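PDB 3LNB: N-acetyltransferase family protein from Bacillus anthracis, which transfers the acetyl group of acetyl-coenzyme A to arylamine substrates, a reaction through which it inactivates the sulfonamide drug sulfamethoxazole. Local coordinates for residues 191-196 against 217-222; 249-254 against 262-267. The protein carries 1 engineered substitution. All blocks are in the same frame, centred on the assembly; numbering follows the deposited sequence.

How the contacts relate
The two contacts follow one another along the chain, contact 1 closing at residue 222 before contact 2 opens at 249, with helix 228-240 between them. Their centres lie 24 Å apart and their nearest atoms about 12 Å, so they do not touch. Each belongs to a different antiparallel sheet: contact 1 pairs two neighbouring strands of the sheet that includes strands 116-126 and 131-145, while contact 2 lies in the smaller sheet built around hairpin 252-263. Coenzyme A relates them. Contact 2 binds its nucleotide end, whereas contact 1 places Tyr219 against the probable catalytic triad, nearer the thiol-bearing arm, about 7 Å between nearest atoms of side chain and cofactor.

Contact 1 of 2, residues 191-196 against 217-222; sequences HILEMR and IGYAFT
Leu193 and Tyr219 form a hydrogen-bonded pair of two antiparallel strands whose axes run 164° apart. Leu193 N donates to Tyr219 O at 2.9 Å, nearly in line with the carbonyl. Leu193 O receives Gly218 N at 2.7 Å and, more weakly, Tyr219 N; these two residues facing one define a classic beta bulge. The next pair is accordingly Glu194 with Ile217, whose side chains diverge.

From CB outward, the Leu193 side chain follows the tyrosine ring. CB lies over one face, 3.9 Å from the Tyr219 ring centroid and displaced toward the rim, a CH-pi contact. With chi1 at 171°, CG is anti to the backbone N and continues over the phenol end, 4.0 Å from Tyr219 CZ. CD1 lies above the hydroxyl end, but is modelled too close to the oxygen for the detail to be trusted. CD2, the other branch, turns away from the ring toward the bulge.

On the same sheet face, His191 CB covers Phe221, 3.6 Å from its ring centroid, while the two rings meet obliquely with planes at 31°. The other face carries looser apolar contacts, such as Ile192 CG2 with Ala220 CB at 4.2 Å.

Strand 177-182 pairs with the far edge of 191-196, where Arg180 forms a salt bridge with Glu194. On its other edge 217-222 pairs with strand 116-126, Gly218 bonding to Tyr125; Ile140 and Val151, farther along the sheet, touch both Tyr219 and Phe221. The Tyr219 ring meets His138 edge-to-face and its hydroxyl bonds weakly to Asp153, two members, with Cys99, of the family's probable Cys-His-Asp triad.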
ATOM      1  N   HIS A 191       7.456  -8.469  15.135  1.00 12.94           N
ATOM      2  CA  HIS A 191       8.343  -7.608  14.359  1.00 13.58           C
ATOM      3  C   HIS A 191       7.677  -6.254  14.156  1.00 13.54           C
ATOM      4  O   HIS A 191       6.466  -6.110  14.334  1.00 13.83           O
ATOM      5  CB  HIS A 191       8.626  -8.214  12.977  1.00 13.80           C
ATOM      6  CG  HIS A 191       9.198  -9.598  13.016  1.00 14.63           C
ATOM      7  ND1 HIS A 191       8.558 -10.654  13.629  1.00 15.17           N
ATOM      8  CD2 HIS A 191      10.340 -10.103  12.491  1.00 15.52           C
ATOM      9  CE1 HIS A 191       9.280 -11.751  13.480  1.00 15.01           C
ATOM     10  NE2 HIS A 191      10.365 -11.445  12.793  1.00 16.02           N
ATOM     11  N   ILE A 192       8.479  -5.269  13.774  1.00 13.04           N
ATOM     12  CA  ILE A 192       7.976  -3.933  13.525  1.00 13.87           C
ATOM     13  C   ILE A 192       8.728  -3.313  12.364  1.00 14.33           C
ATOM     14  O   ILE A 192       9.854  -3.700  12.050  1.00 14.02           O
ATOM     15  CB  ILE A 192       8.175  -2.983  14.744  1.00 14.99           C
ATOM     16  CG1 ILE A 192       9.668  -2.873  15.085  1.00 15.94           C
ATOM     17  CG2 ILE A 192       7.385  -3.477  15.943  1.00 13.22           C
ATOM     18  CD1 ILE A 192       9.975  -1.843  16.155  1.00 16.30           C
ATOM     19  N   LEU A 193       8.073  -2.371  11.709  1.00 14.01           N
ATOM     20  CA  LEU A 193       8.696  -1.620  10.643  1.00 14.88           C
ATOM     21  C   LEU A 193       8.693  -0.230  11.256  1.00 14.53           C
ATOM     22  O   LEU A 193       7.633   0.296  11.598  1.00 13.38           O
ATOM     23  CB  LEU A 193       7.857  -1.634   9.364  1.00 13.91           C
ATOM     24  CG  LEU A 193       8.368  -0.667   8.282  1.00 17.29           C
ATOM     25  CD1 LEU A 193       7.860  -1.077   6.919  1.00 18.70           C
ATOM     26  CD2 LEU A 193       7.928   0.754   8.604  1.00 20.14           C
ATOM     27  N   GLU A 194       9.874   0.341  11.442  1.00 13.68           N
ATOM     28  CA  GLU A 194       9.980   1.680  12.003  1.00 14.46           C
ATOM     29  C   GLU A 194      10.296   2.625  10.861  1.00 14.77           C
ATOM     30  O   GLU A 194      10.771   2.193   9.809  1.00 14.86           O
ATOM     31  CB  GLU A 194      11.092   1.750  13.050  1.00 14.69           C
ATOM     32  CG  GLU A 194      10.793   0.967  14.310  1.00 17.17           C
ATOM     33  CD  GLU A 194      11.708   1.357  15.458  1.00 17.87           C
ATOM     34  OE1 GLU A 194      12.933   1.131  15.355  1.00 19.36           O
ATOM     35  OE2 GLU A 194      11.197   1.898  16.459  1.00 16.16           O
ATOM     36  N   MET A 195      10.049   3.913  11.067  1.00 14.15           N
ATOM     37  CA  MET A 195      10.298   4.887  10.018  1.00 15.34           C
ATOM     38  C   MET A 195      10.536   6.291  10.568  1.00 15.66           C
ATOM     39  O   MET A 195      10.246   6.571  11.730  1.00 15.19           O
ATOM     40  CB  MET A 195       9.093   4.923   9.079  1.00 15.77           C
ATOM     41  CG  MET A 195       7.858   5.551   9.720  1.00 15.75           C
ATOM     42  SD  MET A 195       6.370   5.467   8.696  1.00 19.14           S
ATOM     43  CE  MET A 195       5.117   5.776   9.947  1.00 16.53           C
ATOM     44  N   ARG A 196      11.061   7.163   9.709  1.00 16.66           N
ATOM     45  CA  ARG A 196      11.320   8.563  10.049  1.00 19.27           C
ATOM     46  C   ARG A 196      11.605   9.324   8.755  1.00 20.58           C
ATOM     47  O   ARG A 196      11.806   8.711   7.700  1.00 18.86           O
ATOM     48  CB  ARG A 196      12.521   8.693  10.998  1.00 19.70           C
ATOM     49  CG  ARG A 196      13.848   8.271  10.396  1.00 20.21           C
ATOM     50  CD  ARG A 196      15.034   8.673  11.282  1.00 22.24           C
ATOM     51  NE  ARG A 196      16.307   8.250  10.700  1.00 24.55           N
ATOM     52  CZ  ARG A 196      17.503   8.476  11.245  1.00 26.02           C
ATOM     53  NH1 ARG A 196      17.609   9.131  12.392  1.00 25.99           N
ATOM     54  NH2 ARG A 196      18.598   8.025  10.650  1.00 24.81           N
ATOM     55  N   ILE A 217       7.477   3.609  15.406  1.00 14.43           N
ATOM     56  CA  ILE A 217       6.823   2.432  14.848  1.00 14.44           C
ATOM     57  C   ILE A 217       5.798   2.790  13.779  1.00 14.11           C
ATOM     58  O   ILE A 217       4.902   3.597  14.014  1.00 13.03           O
ATOM     59  CB  ILE A 217       6.092   1.626  15.940  1.00 14.49           C
ATOM     60  CG1 ILE A 217       7.105   1.015  16.904  1.00 12.53           C
ATOM     61  CG2 ILE A 217       5.227   0.546  15.294  1.00 15.20           C
ATOM     62  CD1 ILE A 217       6.473   0.345  18.091  1.00 13.87           C
ATOM     63  N   GLY A 218       5.949   2.193  12.601  1.00 13.76           N
ATOM     64  CA  GLY A 218       4.991   2.415  11.532  1.00 13.70           C
ATOM     65  C   GLY A 218       3.900   1.400  11.804  1.00 13.50           C
ATOM     66  O   GLY A 218       2.727   1.741  11.974  1.00 14.24           O
ATOM     67  N   TYR A 219       4.301   0.135  11.852  1.00 12.19           N
ATOM     68  CA  TYR A 219       3.371  -0.943  12.153  1.00 13.00           C
ATOM     69  C   TYR A 219       4.083  -2.167  12.702  1.00 12.55           C
ATOM     70  O   TYR A 219       5.288  -2.350  12.511  1.00 11.30           O
ATOM     71  CB  TYR A 219       2.547  -1.346  10.921  1.00 10.33           C
ATOM     72  CG  TYR A 219       3.353  -1.702   9.691  1.00 11.55           C
ATOM     73  CD1 TYR A 219       3.526  -0.774   8.664  1.00 11.10           C
ATOM     74  CD2 TYR A 219       3.939  -2.963   9.550  1.00  8.73           C
ATOM     75  CE1 TYR A 219       4.254  -1.088   7.526  1.00 10.96           C
ATOM     76  CE2 TYR A 219       4.676  -3.292   8.408  1.00  9.49           C
ATOM     77  CZ  TYR A 219       4.827  -2.350   7.402  1.00 10.36           C
ATOM     78  OH  TYR A 219       5.531  -2.651   6.267  1.00 11.16           O
ATOM     79  N   ALA A 220       3.317  -2.980  13.416  1.00 13.17           N
ATOM     80  CA  ALA A 220       3.809  -4.214  13.990  1.00 13.70           C
ATOM     81  C   ALA A 220       3.229  -5.321  13.124  1.00 13.93           C
ATOM     82  O   ALA A 220       2.223  -5.114  12.445  1.00 15.11           O
ATOM     83  CB  ALA A 220       3.316  -4.360  15.419  1.00 11.72           C
ATOM     84  N   PHE A 221       3.866  -6.486  13.143  1.00 14.45           N
ATOM     85  CA  PHE A 221       3.390  -7.634  12.380  1.00 14.77           C
ATOM     86  C   PHE A 221       4.028  -8.927  12.877  1.00 14.52           C
ATOM     87  O   PHE A 221       4.934  -8.904  13.712  1.00 13.70           O
ATOM     88  CB  PHE A 221       3.660  -7.463  10.873  1.00 12.98           C
ATOM     89  CG  PHE A 221       5.118  -7.424  10.501  1.00 12.60           C
ATOM     90  CD1 PHE A 221       5.864  -6.256  10.647  1.00 13.61           C
ATOM     91  CD2 PHE A 221       5.747  -8.561   9.998  1.00 13.90           C
ATOM     92  CE1 PHE A 221       7.216  -6.222  10.298  1.00 13.46           C
ATOM     93  CE2 PHE A 221       7.101  -8.537   9.646  1.00 12.36           C
ATOM     94  CZ  PHE A 221       7.834  -7.370   9.795  1.00 14.04           C
ATOM     95  N   THR A 222       3.518 -10.048  12.375  1.00 15.27           N
ATOM     96  CA  THR A 222       4.027 -11.373  12.727  1.00 15.97           C
ATOM     97  C   THR A 222       4.313 -12.092  11.413  1.00 15.93           C
ATOM     98  O   THR A 222       4.052 -11.553  10.336  1.00 15.99           O
ATOM     99  CB  THR A 222       2.992 -12.204  13.517  1.00 15.15           C
ATOM    100  OG1 THR A 222       1.919 -12.583  12.647  1.00 17.68           O
ATOM    101  CG2 THR A 222       2.431 -11.401  14.680  1.00 14.05           C
TER

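Contact 2 of 2, residues 249-254 against 262-267; sequences GAITCK and SLTNKN. With COA (coenzyme A), chain B.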
ATOM      1  N   GLY A 249     -14.422   8.813   5.804  1.00 24.29           N
ATOM      2  CA  GLY A 249     -14.357   9.844   4.786  1.00 21.53           C
ATOM      3  C   GLY A 249     -13.449   9.393   3.661  1.00 20.25           C
ATOM      4  O   GLY A 249     -12.535   8.595   3.874  1.00 20.39           O
ATOM      5  N   ALA A 250     -13.692   9.907   2.462  1.00 19.72           N
ATOM      6  CA  ALA A 250     -12.903   9.522   1.305  1.00 18.18           C
ATOM      7  C   ALA A 250     -11.461   9.995   1.378  1.00 17.81           C
ATOM      8  O   ALA A 250     -11.169  11.102   1.850  1.00 16.06           O
ATOM      9  CB  ALA A 250     -13.556  10.046   0.033  1.00 17.60           C
ATOM     10  N   ILE A 251     -10.559   9.136   0.918  1.00 16.10           N
ATOM     11  CA  ILE A 251      -9.144   9.458   0.877  1.00 15.52           C
ATOM     12  C   ILE A 251      -8.562   8.844  -0.391  1.00 15.60           C
ATOM     13  O   ILE A 251      -8.923   7.728  -0.782  1.00 16.90           O
ATOM     14  CB  ILE A 251      -8.381   8.914   2.118  1.00 14.62           C
ATOM     15  CG1 ILE A 251      -6.883   9.240   2.011  1.00 16.63           C
ATOM     16  CG2 ILE A 251      -8.540   7.405   2.216  1.00 15.64           C
ATOM     17  CD1 ILE A 251      -6.558  10.707   1.774  1.00 14.86           C
ATOM     18  N   THR A 252      -7.700   9.603  -1.053  1.00 14.65           N
ATOM     19  CA  THR A 252      -7.026   9.152  -2.263  1.00 14.95           C
ATOM     20  C   THR A 252      -5.653   9.794  -2.191  1.00 15.69           C
ATOM     21  O   THR A 252      -5.533  11.019  -2.047  1.00 15.64           O
ATOM     22  CB  THR A 252      -7.762   9.604  -3.553  1.00 15.23           C
ATOM     23  OG1 THR A 252      -9.081   9.039  -3.579  1.00 13.47           O
ATOM     24  CG2 THR A 252      -7.011   9.123  -4.794  1.00 15.09           C
ATOM     25  N   CYS A 253      -4.621   8.958  -2.256  1.00 14.23           N
ATOM     26  CA  CYS A 253      -3.243   9.421  -2.165  1.00 15.33           C
ATOM     27  C   CYS A 253      -2.363   8.759  -3.212  1.00 14.63           C
ATOM     28  O   CYS A 253      -2.596   7.620  -3.604  1.00 12.37           O
ATOM     29  CB  CYS A 253      -2.686   9.120  -0.772  1.00 16.24           C
ATOM     30  SG  CYS A 253      -0.928   9.494  -0.556  1.00 25.01           S
ATOM     31  N   LYS A 254      -1.340   9.482  -3.650  1.00 12.72           N
ATOM     32  CA  LYS A 254      -0.428   8.961  -4.649  1.00 15.46           C
ATOM     33  C   LYS A 254       0.887   9.717  -4.573  1.00 14.28           C
ATOM     34  O   LYS A 254       0.928  10.880  -4.161  1.00 14.43           O
ATOM     35  CB  LYS A 254      -1.042   9.114  -6.050  1.00 17.13           C
ATOM     36  CG  LYS A 254      -0.231   8.477  -7.172  1.00 22.07           C
ATOM     37  CD  LYS A 254      -0.959   8.567  -8.515  1.00 23.31           C
ATOM     38  CE  LYS A 254      -0.983   9.981  -9.046  1.00 23.86           C
ATOM     39  NZ  LYS A 254       0.382  10.462  -9.400  1.00 25.64           N
ATOM     40  N   SER A 262      -2.717  14.164  -1.670  1.00 14.41           N
ATOM     41  CA  SER A 262      -3.844  13.558  -0.982  1.00 14.67           C
ATOM     42  C   SER A 262      -5.122  14.365  -1.193  1.00 14.97           C
ATOM     43  O   SER A 262      -5.125  15.602  -1.148  1.00 15.60           O
ATOM     44  CB  SER A 262      -3.540  13.434   0.512  1.00 15.98           C
ATOM     45  OG  SER A 262      -2.495  12.503   0.732  1.00 16.01           O
ATOM     46  N   LEU A 263      -6.212  13.650  -1.421  1.00 14.04           N
ATOM     47  CA  LEU A 263      -7.494  14.283  -1.664  1.00 15.04           C
ATOM     48  C   LEU A 263      -8.616  13.677  -0.829  1.00 14.13           C
ATOM     49  O   LEU A 263      -8.810  12.467  -0.830  1.00 12.41           O
ATOM     50  CB  LEU A 263      -7.852  14.154  -3.145  1.00 13.47           C
ATOM     51  CG  LEU A 263      -9.223  14.688  -3.566  1.00 15.35           C
ATOM     52  CD1 LEU A 263      -9.193  16.217  -3.566  1.00 13.81           C
ATOM     53  CD2 LEU A 263      -9.579  14.156  -4.953  1.00 13.45           C
ATOM     54  N   THR A 264      -9.334  14.531  -0.108  1.00 12.98           N
ATOM     55  CA  THR A 264     -10.468  14.097   0.693  1.00 15.00           C
ATOM     56  C   THR A 264     -11.686  14.801   0.099  1.00 15.20           C
ATOM     57  O   THR A 264     -11.562  15.524  -0.887  1.00 14.32           O
ATOM     58  CB  THR A 264     -10.321  14.504   2.173  1.00 13.92           C
ATOM     59  OG1 THR A 264     -10.341  15.931   2.293  1.00 14.02           O
ATOM     60  CG2 THR A 264      -9.022  13.972   2.736  1.00 14.64           C
ATOM     61  N   ASN A 265     -12.861  14.594   0.684  1.00 17.49           N
ATOM     62  CA  ASN A 265     -14.058  15.258   0.178  1.00 18.48           C
ATOM     63  C   ASN A 265     -13.969  16.756   0.452  1.00 20.18           C
ATOM     64  O   ASN A 265     -14.518  17.565  -0.295  1.00 19.62           O
ATOM     65  CB  ASN A 265     -15.316  14.710   0.859  1.00 20.09           C
ATOM     66  CG  ASN A 265     -15.621  13.281   0.460  1.00 22.64           C
ATOM     67  OD1 ASN A 265     -15.644  12.953  -0.728  1.00 22.00           O
ATOM     68  ND2 ASN A 265     -15.869  12.424   1.451  1.00 23.30           N
ATOM     69  N   LYS A 266     -13.245  17.111   1.511  1.00 18.37           N
ATOM     70  CA  LYS A 266     -13.102  18.503   1.940  1.00 18.68           C
ATOM     71  C   LYS A 266     -11.836  19.250   1.508  1.00 18.43           C
ATOM     72  O   LYS A 266     -11.882  20.452   1.241  1.00 18.87           O
ATOM     73  CB  LYS A 266     -13.180  18.569   3.469  1.00 18.95           C
ATOM     74  CG  LYS A 266     -14.326  17.782   4.088  1.00 22.14           C
ATOM     75  CD  LYS A 266     -15.674  18.320   3.658  1.00 23.95           C
ATOM     76  CE  LYS A 266     -16.798  17.588   4.380  1.00 28.00           C
ATOM     77  NZ  LYS A 266     -18.142  18.068   3.930  1.00 30.74           N
ATOM     78  N   ASN A 267     -10.707  18.555   1.446  1.00 17.07           N
ATOM     79  CA  ASN A 267      -9.452  19.218   1.101  1.00 17.46           C
ATOM     80  C   ASN A 267      -8.519  18.474   0.168  1.00 16.59           C
ATOM     81  O   ASN A 267      -8.523  17.244   0.108  1.00 15.86           O
ATOM     82  CB  ASN A 267      -8.666  19.511   2.376  1.00 16.22           C
ATOM     83  CG  ASN A 267      -9.421  20.388   3.333  1.00 16.95           C
ATOM     84  OD1 ASN A 267      -9.512  21.603   3.138  1.00 15.62           O
ATOM     85  ND2 ASN A 267      -9.984  19.777   4.377  1.00 16.05           N
TER
HETATM   86  N1A COA B1001      -8.289   7.386   6.267  1.00 29.98           N
HETATM   87  C2A COA B1001      -8.973   8.408   5.783  1.00 28.48           C
HETATM   88  N3A COA B1001      -8.479   9.634   5.775  1.00 26.76           N
HETATM   89  C4A COA B1001      -7.255   9.875   6.263  1.00 24.86           C
HETATM   90  C5A COA B1001      -6.508   8.828   6.784  1.00 25.43           C
HETATM   91  C6A COA B1001      -7.059   7.553   6.774  1.00 27.48           C
HETATM   92  N6A COA B1001      -6.374   6.514   7.245  1.00 26.28           N
HETATM   93  N7A COA B1001      -5.343   9.328   7.182  1.00 23.76           N
HETATM   94  C8A COA B1001      -5.351  10.633   6.921  1.00 23.07           C
HETATM   95  N9A COA B1001      -6.510  10.972   6.357  1.00 24.23           N
HETATM   96  C1B COA B1001      -6.851  12.312   5.824  1.00 23.78           C
HETATM   97  C2B COA B1001      -6.782  13.420   6.874  1.00 24.24           C
HETATM   98  O2B COA B1001      -7.981  13.428   7.656  1.00 23.28           O
HETATM   99  C3B COA B1001      -6.721  14.651   5.971  1.00 22.60           C
HETATM  100  O3B COA B1001      -8.037  15.125   5.670  1.00 20.24           O
HETATM  101  P3B COA B1001      -8.267  16.705   5.466  1.00 18.72           P
HETATM  102  O7A COA B1001      -7.229  17.318   4.608  1.00 18.05           O
HETATM  103  O8A COA B1001      -9.749  16.875   4.862  1.00 18.10           O
HETATM  104  O9A COA B1001      -8.287  17.327   6.950  1.00 17.44           O
HETATM  105  C4B COA B1001      -6.038  14.132   4.703  1.00 22.65           C
HETATM  106  O4B COA B1001      -5.833  12.722   4.900  1.00 24.59           O
HETATM  107  C5B COA B1001      -4.678  14.794   4.492  1.00 20.99           C
HETATM  108  O5B COA B1001      -3.813  14.489   5.588  1.00 21.68           O
HETATM  109  P1A COA B1001      -2.398  15.242   5.714  1.00 18.63           P
HETATM  110  O1A COA B1001      -1.607  14.505   6.905  1.00 21.67           O
HETATM  111  O2A COA B1001      -2.571  16.690   5.964  1.00 16.76           O
HETATM  112  O3A COA B1001      -1.620  14.961   4.333  1.00 20.32           O
HETATM  113  P2A COA B1001      -0.839  13.595   3.994  1.00 18.69           P
HETATM  114  O4A COA B1001       0.677  13.832   4.479  1.00 18.19           O
HETATM  115  O5A COA B1001      -0.916  13.303   2.544  1.00 20.05           O
HETATM  116  O6A COA B1001      -1.436  12.421   4.920  1.00 18.69           O
HETATM  117  CBP COA B1001      -1.944  10.129   4.184  1.00 16.17           C
HETATM  118  CCP COA B1001      -2.466  11.545   4.451  1.00 16.90           C
HETATM  119  CDP COA B1001      -1.003  10.148   2.978  1.00 15.04           C
HETATM  120  CEP COA B1001      -3.130   9.208   3.892  1.00 14.64           C
HETATM  121  CAP COA B1001      -1.203   9.613   5.420  1.00 15.13           C
HETATM  122  OAP COA B1001      -2.078   9.655   6.550  1.00 17.17           O
HETATM  123  C9P COA B1001      -0.728   8.172   5.227  1.00 17.32           C
HETATM  124  O9P COA B1001       0.211   7.907   4.477  1.00 17.15           O
HETATM  125  N8P COA B1001      -1.402   7.268   5.936  1.00 15.70           N
HETATM  126  C7P COA B1001      -1.092   5.831   5.912  1.00 17.18           C
HETATM  127  C6P COA B1001      -2.384   5.010   5.866  1.00 17.76           C
HETATM  128  C5P COA B1001      -2.124   3.550   6.248  1.00 17.25           C
HETATM  129  O5P COA B1001      -1.905   3.241   7.417  1.00 16.67           O
HETATM  130  N4P COA B1001      -2.173   2.670   5.252  1.00 15.86           N
HETATM  131  C3P COA B1001      -1.936   1.237   5.478  1.00 16.63           C
HETATM  132  C2P COA B1001      -3.181   0.557   6.053  1.00 15.93           C
HETATM  133  S1P COA B1001      -4.571   0.421   4.870  1.00 20.15           S
HETATM  134  O   HOH W   1     -10.692  10.940  -2.245  1.00 11.62           O
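Segments 249-254 and 262-267 run 154° apart in their touching parts, and Leu263 N donates to Thr252 O at 2.8 Å, in the plane of the carbonyl, while the return bond from Thr252 N is bent and weak. A water helps to tie this pair together: it donates to Leu263 O and is hydrogen-bonded to Thr252 OG1.

Cys253 and Ser262 are the adjoining non-hydrogen-bonded pair, their side chains on the cofactor side. The thiol meets the serine hydroxyl, SG to OG 3.6 Å, and also touches a methyl of the pantetheine arm. Ser262 OG donates to the pyrophosphate oxygen O5A of coenzyme A, a short 2.5 Å. Ile251 lies over one face of the adenine, its CB 3.7 Å from N3A of coenzyme A, and CD1 reaches on toward the ribose oxygen.

In the turn that follows Leu263, Thr264 OG1 accepts from Asn267 N at 2.8 Å, an ST motif. Its chi1 of 65° sets OG1 between the backbone N and the carbonyl carbon, turned toward the 3'-phosphate, with O8A of coenzyme A 2.8 Å away. That same oxygen receives Asn267 ND2 at 3.0 Å in an almost straight bond (175°), so Asn267 grips the phosphate firmly, with the Thr264 hydroxyl close by. Across the contact, the Asn265 amide lies against Ala250 CB.

Helix 283-294 covers the face bearing Thr252 and Leu263, through Phe294 and Tyr286. Lys278, His260 and Ser158 add further hydrogen bonds to coenzyme A, in a site where a beta hairpin and its adjoining turn hold both the pyrophosphate and the 3'-phosphate.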